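Long-range contacts in endo-1,4-beta-mannanase (Eisenia fetida, PDB 5Y6T), which probably cleaves internal beta-1,4-mannosidic linkages in mannans, as a cold-adapted glycoside hydrolase of family GH5: residues I260-M265 with P292-E297; K21-G26 with C321-W326. One frame throughout, in Å; residues are numbered along the deposited sequence. Where two conformers were deposited one is given.

Interaction 1 (I260-M265 with P292-E297); sequences IDFYQM and PNNIGE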
loop_
_atom_site.group_PDB
_atom_site.type_symbol
_atom_site.label_atom_id
_atom_site.label_comp_id
_atom_site.label_asym_id
_atom_site.label_seq_id
_atom_site.Cartn_x
_atom_site.Cartn_y
_atom_site.Cartn_z
ATOM N N ILE A 260 1.318 7.950 -9.084
ATOM C CA ILE A 260 1.173 6.541 -8.731
ATOM C C ILE A 260 0.663 5.740 -9.937
ATOM O O ILE A 260 0.295 6.361 -10.958
ATOM C CB ILE A 260 0.328 6.341 -7.499
ATOM C CG1 ILE A 260 -1.127 6.655 -7.743
ATOM C CG2 ILE A 260 0.946 7.076 -6.384
ATOM C CD1 ILE A 260 -2.065 6.309 -6.601
ATOM N N ASP A 261 0.711 4.416 -9.875
ATOM C CA ASP A 261 0.386 3.587 -10.983
ATOM C C ASP A 261 -0.913 2.867 -10.845
ATOM O O ASP A 261 -1.530 2.583 -11.891
ATOM C CB ASP A 261 1.484 2.552 -11.201
ATOM C CG ASP A 261 2.791 3.216 -11.539
ATOM O OD1 ASP A 261 2.936 3.662 -12.736
ATOM O OD2 ASP A 261 3.616 3.417 -10.619
ATOM N N PHE A 262 -1.270 2.472 -9.606
ATOM C CA PHE A 262 -2.619 1.953 -9.327
ATOM C C PHE A 262 -3.183 2.517 -8.032
ATOM O O PHE A 262 -2.470 2.750 -7.040
ATOM C CB PHE A 262 -2.764 0.446 -9.453
ATOM C CG PHE A 262 -1.983 -0.404 -8.448
ATOM C CD1 PHE A 262 -2.510 -0.700 -7.208
ATOM C CD2 PHE A 262 -0.757 -0.929 -8.772
ATOM C CE1 PHE A 262 -1.877 -1.554 -6.332
ATOM C CE2 PHE A 262 -0.086 -1.754 -7.877
ATOM C CZ PHE A 262 -0.639 -2.042 -6.655
ATOM N N TYR A 263 -4.451 2.843 -8.121
ATOM C CA TYR A 263 -5.258 3.265 -6.957
ATOM C C TYR A 263 -5.469 2.006 -6.040
ATOM O O TYR A 263 -5.291 0.837 -6.452
ATOM C CB TYR A 263 -6.589 3.856 -7.384
ATOM C CG TYR A 263 -6.419 5.109 -8.187
ATOM C CD1 TYR A 263 -5.857 6.262 -7.632
ATOM C CD2 TYR A 263 -6.806 5.175 -9.494
ATOM C CE1 TYR A 263 -5.688 7.403 -8.368
ATOM C CE2 TYR A 263 -6.634 6.346 -10.251
ATOM C CZ TYR A 263 -6.045 7.466 -9.668
ATOM O OH TYR A 263 -5.871 8.669 -10.307
ATOM N N GLN A 264 -5.783 2.305 -4.786
ATOM C CA GLN A 264 -5.934 1.244 -3.807
ATOM C C GLN A 264 -6.917 1.731 -2.735
ATOM O O GLN A 264 -6.617 2.676 -2.029
ATOM C CB GLN A 264 -4.568 0.917 -3.195
ATOM C CG GLN A 264 -4.647 -0.079 -2.058
ATOM C CD GLN A 264 -3.387 -0.311 -1.270
ATOM O OE1 GLN A 264 -3.460 -0.749 -0.101
ATOM N NE2 GLN A 264 -2.267 0.037 -1.813
ATOM N N MET A 265 -8.077 1.119 -2.658
ATOM C CA MET A 265 -9.073 1.471 -1.694
ATOM C C MET A 265 -9.203 0.378 -0.684
ATOM O O MET A 265 -9.354 -0.775 -1.031
ATOM C CB MET A 265 -10.430 1.574 -2.419
ATOM C CG MET A 265 -10.445 2.724 -3.407
ATOM S SD MET A 265 -12.035 2.705 -4.176
ATOM C CE MET A 265 -12.029 4.180 -5.147
ATOM N N PRO A 292 -5.765 1.303 -12.804
ATOM C CA PRO A 292 -6.384 0.183 -12.102
ATOM C C PRO A 292 -6.522 0.454 -10.622
ATOM O O PRO A 292 -5.877 1.384 -10.123
ATOM C CB PRO A 292 -5.422 -1.001 -12.393
ATOM C CG PRO A 292 -4.279 -0.511 -13.115
ATOM C CD PRO A 292 -4.405 0.997 -13.270
ATOM N N ASN A 293 -7.346 -0.358 -9.928
ATOM C CA ASN A 293 -7.669 -0.189 -8.529
ATOM C C ASN A 293 -7.648 -1.515 -7.841
ATOM O O ASN A 293 -8.306 -2.435 -8.291
ATOM C CB ASN A 293 -9.086 0.400 -8.451
ATOM C CG ASN A 293 -9.473 0.859 -7.070
ATOM O OD1 ASN A 293 -8.635 1.047 -6.179
ATOM N ND2 ASN A 293 -10.729 1.144 -6.907
ATOM N N ASN A 294 -6.988 -1.566 -6.691
ATOM C CA ASN A 294 -6.795 -2.746 -5.818
ATOM C C ASN A 294 -7.558 -2.581 -4.566
ATOM O O ASN A 294 -7.456 -1.564 -3.950
ATOM C CB ASN A 294 -5.322 -2.872 -5.557
ATOM C CG ASN A 294 -4.966 -4.049 -4.658
ATOM O OD1 ASN A 294 -5.638 -4.326 -3.674
ATOM N ND2 ASN A 294 -3.873 -4.705 -4.971
ATOM N N ILE A 295 -8.363 -3.585 -4.142
ATOM C CA ILE A 295 -9.012 -3.484 -2.833
ATOM C C ILE A 295 -7.926 -3.972 -1.842
ATOM O O ILE A 295 -7.856 -5.189 -1.523
ATOM C CB ILE A 295 -10.297 -4.299 -2.752
ATOM C CG1 ILE A 295 -11.231 -4.023 -3.952
ATOM C CG2 ILE A 295 -10.968 -4.053 -1.396
ATOM C CD1 ILE A 295 -12.622 -4.698 -3.883
ATOM N N GLY A 296 -7.153 -3.011 -1.331
ATOM C CA GLY A 296 -5.863 -3.249 -0.618
ATOM C C GLY A 296 -5.999 -3.722 0.822
ATOM O O GLY A 296 -5.030 -4.133 1.446
ATOM N N GLU A 297 -7.199 -3.542 1.411
ATOM C CA GLU A 297 -7.548 -4.115 2.702
ATOM C C GLU A 297 -9.076 -4.325 2.770
ATOM O O GLU A 297 -9.851 -3.496 2.307
ATOM C CB GLU A 297 -7.235 -3.186 3.847
ATOM C CG GLU A 297 -5.773 -2.814 4.105
ATOM C CD GLU A 297 -5.545 -1.943 5.339
ATOM O OE1 GLU A 297 -6.507 -1.868 6.214
ATOM O OE2 GLU A 297 -4.423 -1.331 5.461
#

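Interaction 2 (K21-G26 with C321-W326); sequences KVFMSG and CGAWSW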
loop_
_atom_site.group_PDB
_atom_site.type_symbol
_atom_site.label_atom_id
_atom_site.label_comp_id
_atom_site.label_asym_id
_atom_site.label_seq_id
_atom_site.Cartn_x
_atom_site.Cartn_y
_atom_site.Cartn_z
ATOM N N LYS A 21 -2.656 -9.758 -18.345
ATOM C CA LYS A 21 -3.329 -9.186 -17.187
ATOM C C LYS A 21 -3.183 -10.107 -15.990
ATOM O O LYS A 21 -3.354 -11.353 -16.093
ATOM C CB LYS A 21 -4.801 -8.922 -17.453
ATOM C CG LYS A 21 -5.545 -8.351 -16.254
ATOM C CD LYS A 21 -7.049 -8.321 -16.540
ATOM C CE LYS A 21 -7.844 -7.592 -15.505
ATOM N NZ LYS A 21 -7.649 -6.143 -15.572
ATOM N N VAL A 22 -2.816 -9.513 -14.864
ATOM C CA VAL A 22 -2.601 -10.293 -13.609
ATOM C C VAL A 22 -3.419 -9.644 -12.502
ATOM O O VAL A 22 -3.650 -8.461 -12.520
ATOM C CB VAL A 22 -1.105 -10.387 -13.224
ATOM C CG1 VAL A 22 -0.390 -11.286 -14.230
ATOM C CG2 VAL A 22 -0.405 -9.031 -13.189
ATOM N N PHE A 23 -3.805 -10.451 -11.513
ATOM C CA PHE A 23 -4.580 -9.972 -10.374
ATOM C C PHE A 23 -3.789 -10.262 -9.102
ATOM O O PHE A 23 -3.378 -11.380 -8.910
ATOM C CB PHE A 23 -5.898 -10.723 -10.348
ATOM C CG PHE A 23 -6.823 -10.324 -9.231
ATOM C CD1 PHE A 23 -6.734 -10.944 -8.006
ATOM C CD2 PHE A 23 -7.755 -9.283 -9.410
ATOM C CE1 PHE A 23 -7.588 -10.578 -6.962
ATOM C CE2 PHE A 23 -8.626 -8.939 -8.383
ATOM C CZ PHE A 23 -8.569 -9.617 -7.195
ATOM N N MET A 24 -3.620 -9.279 -8.222
ATOM C CA MET A 24 -2.849 -9.526 -7.018
ATOM C C MET A 24 -3.776 -10.058 -5.918
ATOM O O MET A 24 -4.570 -9.314 -5.328
ATOM C CB MET A 24 -2.190 -8.209 -6.518
ATOM C CG MET A 24 -1.265 -7.566 -7.529
ATOM S SD MET A 24 0.235 -8.505 -7.850
ATOM C CE MET A 24 -0.255 -9.451 -9.306
ATOM N N SER A 25 -3.648 -11.342 -5.610
ATOM C CA SER A 25 -4.450 -11.986 -4.600
ATOM C C SER A 25 -3.589 -12.400 -3.428
ATOM O O SER A 25 -2.648 -13.105 -3.625
ATOM C CB SER A 25 -5.149 -13.217 -5.159
ATOM O OG SER A 25 -5.908 -13.904 -4.197
ATOM N N GLY A 26 -3.834 -11.868 -2.248
ATOM C CA GLY A 26 -2.946 -12.134 -1.154
ATOM C C GLY A 26 -3.369 -11.500 0.136
ATOM O O GLY A 26 -4.549 -11.286 0.353
ATOM N N CYS A 321 -7.911 -4.959 -9.670
ATOM C CA CYS A 321 -6.676 -5.586 -10.019
ATOM C C CYS A 321 -5.991 -6.332 -8.856
ATOM O O CYS A 321 -4.903 -6.843 -8.995
ATOM C CB CYS A 321 -5.690 -4.597 -10.643
ATOM S SG CYS A 321 -4.996 -3.358 -9.505
ATOM N N GLY A 322 -6.649 -6.369 -7.718
ATOM C CA GLY A 322 -6.144 -7.116 -6.589
ATOM C C GLY A 322 -7.100 -7.028 -5.409
ATOM O O GLY A 322 -8.046 -6.218 -5.379
ATOM N N ALA A 323 -6.799 -7.918 -4.446
ATOM C CA ALA A 323 -7.477 -8.028 -3.199
ATOM C C ALA A 323 -6.499 -8.537 -2.125
ATOM O O ALA A 323 -5.951 -9.590 -2.305
ATOM C CB ALA A 323 -8.633 -8.981 -3.382
ATOM N N TRP A 324 -6.251 -7.709 -1.101
ATOM C CA TRP A 324 -5.407 -8.075 -0.001
ATOM C C TRP A 324 -6.180 -8.019 1.293
ATOM O O TRP A 324 -6.572 -6.969 1.713
ATOM C CB TRP A 324 -4.193 -7.202 0.118
ATOM C CG TRP A 324 -3.253 -7.298 -1.071
ATOM C CD1 TRP A 324 -2.885 -8.422 -1.740
ATOM C CD2 TRP A 324 -2.543 -6.217 -1.679
ATOM N NE1 TRP A 324 -2.015 -8.092 -2.742
ATOM C CE2 TRP A 324 -1.797 -6.738 -2.718
ATOM C CE3 TRP A 324 -2.497 -4.842 -1.452
ATOM C CZ2 TRP A 324 -0.977 -5.919 -3.530
ATOM C CZ3 TRP A 324 -1.705 -4.035 -2.238
ATOM C CH2 TRP A 324 -0.926 -4.575 -3.248
ATOM N N SER A 325 -6.372 -9.199 1.915
ATOM C CA SER A 325 -7.090 -9.273 3.186
ATOM C C SER A 325 -6.288 -8.747 4.370
ATOM O O SER A 325 -5.055 -8.650 4.319
ATOM C CB SER A 325 -7.543 -10.714 3.396
ATOM O OG SER A 325 -6.448 -11.607 3.455
ATOM N N TRP A 326 -7.002 -8.468 5.461
ATOM C CA TRP A 326 -6.435 -7.925 6.667
ATOM C C TRP A 326 -6.603 -8.977 7.827
ATOM O O TRP A 326 -7.733 -9.309 8.186
ATOM C CB TRP A 326 -7.120 -6.602 7.066
ATOM C CG TRP A 326 -6.420 -5.963 8.203
ATOM C CD1 TRP A 326 -6.756 -6.025 9.536
ATOM C CD2 TRP A 326 -5.200 -5.228 8.133
ATOM N NE1 TRP A 326 -5.784 -5.383 10.310
ATOM C CE2 TRP A 326 -4.848 -4.845 9.464
ATOM C CE3 TRP A 326 -4.373 -4.810 7.067
ATOM C CZ2 TRP A 326 -3.671 -4.120 9.751
ATOM C CZ3 TRP A 326 -3.243 -4.063 7.371
ATOM C CH2 TRP A 326 -2.916 -3.728 8.700
#

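Interaction 1 (I260-M265 with P292-E297)
Y263 and N293 pair side by side in parallel strands, and backbone bonds lace 260-265 to 292-297 in both directions. Y263 N gives its hydrogen to P292 O at 2.9 Å; a proline, which has no N-H, suits a place whose bond across this pair uses its carbonyl. Y263 O then takes N294 N at 3.0 Å, and N294 O accepts M265 N at 3.0 Å. M265 O receives G296 N at 3.2 Å. These are neighbouring strands of the (beta/alpha)8 barrel of GH5 enzymes: Y263 and N293 turn outward, Q264 and N294 into the barrel. On the outer side N293 carries its amide anti to its own N (chi1 -170°) and across the M265 chain, where ND2 makes a weak but nearly straight bond to SD at 3.4 Å; the same amide is also held by N284. Y263 sends its hydroxyl to D290. Inside, Q264 is extended, with OE1 bonded to H266 and NE2 to E163, while OE1 lies 3.5 Å from G296 CA, so close that a beta carbon on G296 would clash. A leucine at Q264 would probably leave H266 NE2 and E163 OE1 without the amide that joins them. The E297 carboxylate holds R67, Y268 and a bound Tris molecule, consistent with a pocket at this end of the barrel. The F262 ring meets N294 by an apolar contact, CE1 lying 3.8 Å from N294 CB.

Interaction 2 (K21-G26 with C321-W326)
M24 pairs with G322, S25 with A323 and G26 with W324, all in parallel register, and through these pairs the first and last strands of the (beta/alpha)8 barrel meet and close it. Four backbone hydrogen bonds hold the seam. M24 gives its N to C321 O (2.9 Å) and receives A323 N on its own O at 2.8 Å, so its N and its O are both engaged across the seam. G26 does likewise, donating N to A323 O and accepting S325 N on O. The two short strands run 15° apart, and CA-H groups of F23 and W324 add contacts to C321 O and G26 O.

The aromatic packing falls on two sides. F23 has CG anti to its backbone N (chi1 -179°), which lays the ring against the neighbouring strand: G322 CA sits over one face, 3.6 Å from the centroid, a CH-pi contact. Glycine fits here because the ring can press directly on its main chain, and a beta carbon would clash with M24 O. The far end of the same ring, CZ, touches A323 CB at 3.9 Å, and a small alanine suits a place where F23 and residues F312 and A315 of helix 308-317 all pack on it. Y316 of that helix meets F23 edge-to-face.

The barrel-facing side is carried by W324, whose indole lies obliquely against M24, with NE1 3.8 Å from M24 CB. The same NE1 is hydrogen-bonded to S65 OG, satisfying the one polar atom of a buried ring. Glycine suits position G26, where the chain is almost fully extended and a beta carbon would lie tight against W324 CD1; G26 N lies near the indole plane, 3.6 Å from that same W324 CD1.

In the fold
From the N terminus the chain lays down 21-26 early, and interaction 2 is completed only when 321-326 arrives, with 294 residues between. Interaction 1 is a much shorter closure within that span: 260-265 is joined by 292-297 after 26 residues that contain no helix. The two therefore nest without crossing. Helix 308-317 then carries the chain from strand 293-297 to strand 322-325 in a beta-alpha-beta crossover. Where the contacts adjoin, N293 O lies 2.9 Å from C321 N and I295 N 2.9 Å from G322 O, both probable hydrogen bonds, so strands 262-266, 293-297, 322-325 and 20-28 follow one another round the barrel wall.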